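Local coordinates for protein putative exotoxin (superantigen) (Streptococcus pyogenes, PDB 1TY0) that probably acts as a secreted superantigen toxin, engaging T-cell receptors through a surface it can also use to dimerise, and carries a zinc-binding site, at residues Ser58-Thr61 against Thr62-Thr65; Ile186-Lys189 against Tyr190-Asn193. One frame throughout, in Å; residues are numbered along the deposited sequence.

Contact 1 (Ser58-Thr61 against Thr62-Thr65); sequences SYIT and TKFT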
loop_
_atom_site.group_PDB
_atom_site.type_symbol
_atom_site.label_atom_id
_atom_site.label_comp_id
_atom_site.label_asym_id
_atom_site.label_seq_id
_atom_site.Cartn_x
_atom_site.Cartn_y
_atom_site.Cartn_z
ATOM N N SER A 58 12.715 -9.737 -20.833
ATOM C CA SER A 58 13.289 -9.333 -22.108
ATOM C C SER A 58 12.238 -9.097 -23.194
ATOM O O SER A 58 11.154 -9.683 -23.169
ATOM C CB SER A 58 14.274 -10.403 -22.592
ATOM O OG SER A 58 15.210 -10.737 -21.582
ATOM N N TYR A 59 12.574 -8.218 -24.133
ATOM C CA TYR A 59 11.725 -7.894 -25.277
ATOM C C TYR A 59 10.314 -7.387 -24.988
ATOM O O TYR A 59 9.355 -7.736 -25.681
ATOM C CB TYR A 59 11.682 -9.103 -26.210
ATOM C CG TYR A 59 13.066 -9.477 -26.689
ATOM C CD1 TYR A 59 13.776 -8.633 -27.543
ATOM C CD2 TYR A 59 13.694 -10.636 -26.234
ATOM C CE1 TYR A 59 15.082 -8.931 -27.930
ATOM C CE2 TYR A 59 15.001 -10.944 -26.615
ATOM C CZ TYR A 59 15.688 -10.087 -27.462
ATOM O OH TYR A 59 16.979 -10.385 -27.843
ATOM N N ILE A 60 10.203 -6.548 -23.964
ATOM C CA ILE A 60 8.929 -5.947 -23.595
ATOM C C ILE A 60 9.056 -4.453 -23.861
ATOM O O ILE A 60 8.192 -3.848 -24.494
ATOM C CB ILE A 60 8.601 -6.180 -22.098
ATOM C CG1 ILE A 60 8.318 -7.665 -21.849
ATOM C CG2 ILE A 60 7.412 -5.315 -21.679
ATOM C CD1 ILE A 60 7.138 -8.203 -22.609
ATOM N N THR A 61 10.148 -3.852 -23.392
ATOM C CA THR A 61 10.338 -2.425 -23.614
ATOM C C THR A 61 10.488 -2.120 -25.105
ATOM O O THR A 61 10.251 -0.998 -25.541
ATOM C CB THR A 61 11.579 -1.874 -22.859
ATOM O OG1 THR A 61 12.748 -2.601 -23.251
ATOM C CG2 THR A 61 11.383 -1.987 -21.352
ATOM N N THR A 62 10.885 -3.122 -25.883
ATOM C CA THR A 62 11.048 -2.934 -27.321
ATOM C C THR A 62 9.700 -2.693 -27.994
ATOM O O THR A 62 9.639 -2.190 -29.118
ATOM C CB THR A 62 11.732 -4.159 -27.968
ATOM O OG1 THR A 62 10.996 -5.347 -27.652
ATOM C CG2 THR A 62 13.154 -4.306 -27.446
ATOM N N LYS A 63 8.622 -3.047 -27.299
ATOM C CA LYS A 63 7.267 -2.863 -27.816
ATOM C C LYS A 63 6.812 -1.416 -27.640
ATOM O O LYS A 63 5.793 -1.005 -28.196
ATOM C CB LYS A 63 6.283 -3.779 -27.080
ATOM C CG LYS A 63 6.574 -5.266 -27.191
ATOM C CD LYS A 63 5.556 -6.057 -26.380
ATOM C CE LYS A 63 5.863 -7.542 -26.370
ATOM N NZ LYS A 63 4.872 -8.289 -25.539
ATOM N N PHE A 64 7.575 -0.650 -26.865
ATOM C CA PHE A 64 7.250 0.745 -26.593
ATOM C C PHE A 64 8.308 1.704 -27.143
ATOM O O PHE A 64 9.356 1.273 -27.623
ATOM C CB PHE A 64 7.104 0.944 -25.078
ATOM C CG PHE A 64 5.968 0.161 -24.468
ATOM C CD1 PHE A 64 6.115 -1.190 -24.173
ATOM C CD2 PHE A 64 4.748 0.777 -24.200
ATOM C CE1 PHE A 64 5.060 -1.921 -23.615
ATOM C CE2 PHE A 64 3.692 0.063 -23.646
ATOM C CZ PHE A 64 3.845 -1.291 -23.351
ATOM N N THR A 65 8.029 3.003 -27.075
ATOM C CA THR A 65 8.970 4.011 -27.553
ATOM C C THR A 65 9.002 5.190 -26.583
ATOM O O THR A 65 8.007 5.481 -25.921
ATOM C CB THR A 65 8.584 4.528 -28.962
ATOM O OG1 THR A 65 7.391 5.312 -28.878
ATOM C CG2 THR A 65 8.342 3.365 -29.908
#
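I60 and K63 meet across one turn of a short 3-10 segment, where the carbonyl of I60 takes the backbone N-H of K63 (N to O 2.9 Å, N-H...O 154°). One residue on, F64 N repeats the bond to T61 O at 3.0 Å; in both the donor stands well above the carbonyl plane, consistent with the tight turn. The K63 side chain then runs back along the I60 and Y59 carbonyls. With CG anti to its own carbonyl carbon (chi1 -60°) and the rest of the chain extended, CE lies 3.6 Å from Y59 O, and NZ ends 3.7 Å from CD1 of I60. A lysine suits this exposed flank, its methylenes lying along the carbonyl oxygens of the turn and its CE and NZ reaching the I60 methyl. On the buried side, the F64 ring turns its edge to the same I60 oxygen, with CD1 3.4 Å from I60 O and the oxygen in the ring plane. T62 is exposed, its OG1 folded back against the carbonyl carbon of Y59. Further out, F64 meets F38 edge-to-face and packs on I30 and L33, while T61 OG1 hydrogen-bonds the carbonyl of T34. Two successive i+3 to i bonds make a minimal 3-10 helix, here in the loop joining strands 51-55 and 69-74 of the OB-fold domain, its apolar side laid on the barrel strands.

Contact 2 (Ile186-Lys189 against Tyr190-Asn193); sequences IFKK and YKDN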
loop_
_atom_site.group_PDB
_atom_site.type_symbol
_atom_site.label_atom_id
_atom_site.label_comp_id
_atom_site.label_asym_id
_atom_site.label_seq_id
_atom_site.Cartn_x
_atom_site.Cartn_y
_atom_site.Cartn_z
ATOM N N ILE A 186 6.801 -12.936 -4.974
ATOM C CA ILE A 186 5.436 -13.165 -5.447
ATOM C C ILE A 186 5.030 -12.318 -6.645
ATOM O O ILE A 186 4.276 -12.772 -7.509
ATOM C CB ILE A 186 4.421 -12.943 -4.296
ATOM C CG1 ILE A 186 4.653 -13.990 -3.198
ATOM C CG2 ILE A 186 2.989 -13.058 -4.812
ATOM C CD1 ILE A 186 3.956 -13.686 -1.891
ATOM N N PHE A 187 5.533 -11.092 -6.709
ATOM C CA PHE A 187 5.186 -10.192 -7.804
ATOM C C PHE A 187 6.057 -10.351 -9.053
ATOM O O PHE A 187 5.713 -9.834 -10.110
ATOM C CB PHE A 187 5.260 -8.727 -7.344
ATOM C CG PHE A 187 4.334 -8.377 -6.208
ATOM C CD1 PHE A 187 3.264 -9.201 -5.858
ATOM C CD2 PHE A 187 4.521 -7.186 -5.505
ATOM C CE1 PHE A 187 2.395 -8.841 -4.823
ATOM C CE2 PHE A 187 3.661 -6.817 -4.472
ATOM C CZ PHE A 187 2.595 -7.645 -4.129
ATOM N N LYS A 188 7.176 -11.060 -8.942
ATOM C CA LYS A 188 8.064 -11.223 -10.087
ATOM C C LYS A 188 7.360 -11.772 -11.321
ATOM O O LYS A 188 7.760 -11.483 -12.445
ATOM C CB LYS A 188 9.255 -12.117 -9.721
ATOM C CG LYS A 188 10.594 -11.387 -9.776
ATOM C CD LYS A 188 11.727 -12.238 -9.225
ATOM C CE LYS A 188 13.075 -11.559 -9.412
ATOM N NZ LYS A 188 13.137 -10.217 -8.774
ATOM N N LYS A 189 6.308 -12.557 -11.115
ATOM C CA LYS A 189 5.570 -13.115 -12.245
ATOM C C LYS A 189 5.052 -12.013 -13.164
ATOM O O LYS A 189 4.934 -12.210 -14.376
ATOM C CB LYS A 189 4.396 -13.975 -11.751
ATOM C CG LYS A 189 3.432 -13.261 -10.797
ATOM C CD LYS A 189 2.199 -14.131 -10.512
ATOM C CE LYS A 189 1.260 -13.502 -9.491
ATOM N NZ LYS A 189 1.739 -13.632 -8.089
ATOM N N TYR A 190 4.779 -10.837 -12.601
ATOM C CA TYR A 190 4.247 -9.741 -13.398
ATOM C C TYR A 190 5.269 -9.101 -14.329
ATOM O O TYR A 190 4.931 -8.204 -15.091
ATOM C CB TYR A 190 3.617 -8.663 -12.493
ATOM C CG TYR A 190 2.514 -9.178 -11.585
ATOM C CD1 TYR A 190 1.469 -9.947 -12.094
ATOM C CD2 TYR A 190 2.511 -8.883 -10.216
ATOM C CE1 TYR A 190 0.447 -10.416 -11.272
ATOM C CE2 TYR A 190 1.487 -9.350 -9.377
ATOM C CZ TYR A 190 0.459 -10.117 -9.918
ATOM O OH TYR A 190 -0.556 -10.581 -9.114
ATOM N N LYS A 191 6.517 -9.554 -14.273
ATOM C CA LYS A 191 7.528 -8.989 -15.154
ATOM C C LYS A 191 7.224 -9.309 -16.615
ATOM O O LYS A 191 7.756 -8.656 -17.511
ATOM C CB LYS A 191 8.926 -9.494 -14.785
ATOM C CG LYS A 191 9.435 -8.938 -13.471
ATOM C CD LYS A 191 10.845 -9.417 -13.155
ATOM C CE LYS A 191 11.826 -9.016 -14.241
ATOM N NZ LYS A 191 13.230 -9.288 -13.811
ATOM N N ASP A 192 6.370 -10.302 -16.870
ATOM C CA ASP A 192 6.035 -10.606 -18.260
ATOM C C ASP A 192 5.128 -9.529 -18.858
ATOM O O ASP A 192 4.847 -9.544 -20.058
ATOM C CB ASP A 192 5.374 -11.986 -18.406
ATOM C CG ASP A 192 4.104 -12.132 -17.591
ATOM O OD1 ASP A 192 3.461 -11.112 -17.278
ATOM O OD2 ASP A 192 3.739 -13.287 -17.277
ATOM N N ASN A 193 4.677 -8.604 -18.013
ATOM C CA ASN A 193 3.821 -7.492 -18.436
ATOM C C ASN A 193 2.652 -7.979 -19.289
ATOM O O ASN A 193 2.224 -7.282 -20.208
ATOM C CB ASN A 193 4.647 -6.477 -19.246
ATOM C CG ASN A 193 4.067 -5.063 -19.207
ATOM O OD1 ASN A 193 3.964 -4.391 -20.236
ATOM N ND2 ASN A 193 3.715 -4.600 -18.022
#
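K189 places CG between its backbone N and carbonyl carbon (chi1 55°), and Y190 swings its ring beside its own N (chi1 -57°), which brings the two neighbouring side chains alongside each other, pointing the same way. CG of K189 sits over the centre of the Y190 ring in a CH-pi contact, 4.1 Å from the centroid and 12° off the ring normal; further along, K189 CE lies 3.5 Å from Y190 OH. The chain then bends at chi4 and NZ reaches back to I186 O at 2.7 Å. That ammonium also forms a salt bridge to D176 and a hydrogen bond to Y18 OH. Y190 OH in turn bonds D135 and Y18, so a tyrosine fits here by offering a face to the lysine methylenes and a hydroxyl to the D135 and Y18 group. F187 crosses obliquely on the tyrosine, CD1 to Y190 CE2 3.9 Å. Along the backbone, Y190 N bonds F187 O at 2.8 Å and K191 N bonds K188 O at 2.9 Å. K188 and K191 lie side by side, CG of the first against CD of the second, each with its own outside partner: Y88 OH for K188, E55 for K191. The K189 ammonium, shared among a carbonyl, a carboxylate and a hydroxyl, is probably kept charged, and this grip is consistent with the methylenes staying over the tyrosine face.

In the fold
Contact 1 comes first along the chain, in the loop between strands 51-55 and 69-74 of the OB-fold domain; contact 2 follows much later, where helix 183-187 runs into the loop before strand 195-197, in the beta-grasp domain. Their centres are about 15 Å apart, yet the two touch: CD1 of I60 packs 3.7 Å from the backbone O of D192. Contact 2 lies nearer the middle of the molecule, its centre about 9 Å from that of the chain against about 19 Å for contact 1. Through this approach the two segments meet where the two domains of this toxin family join, away from the zinc site.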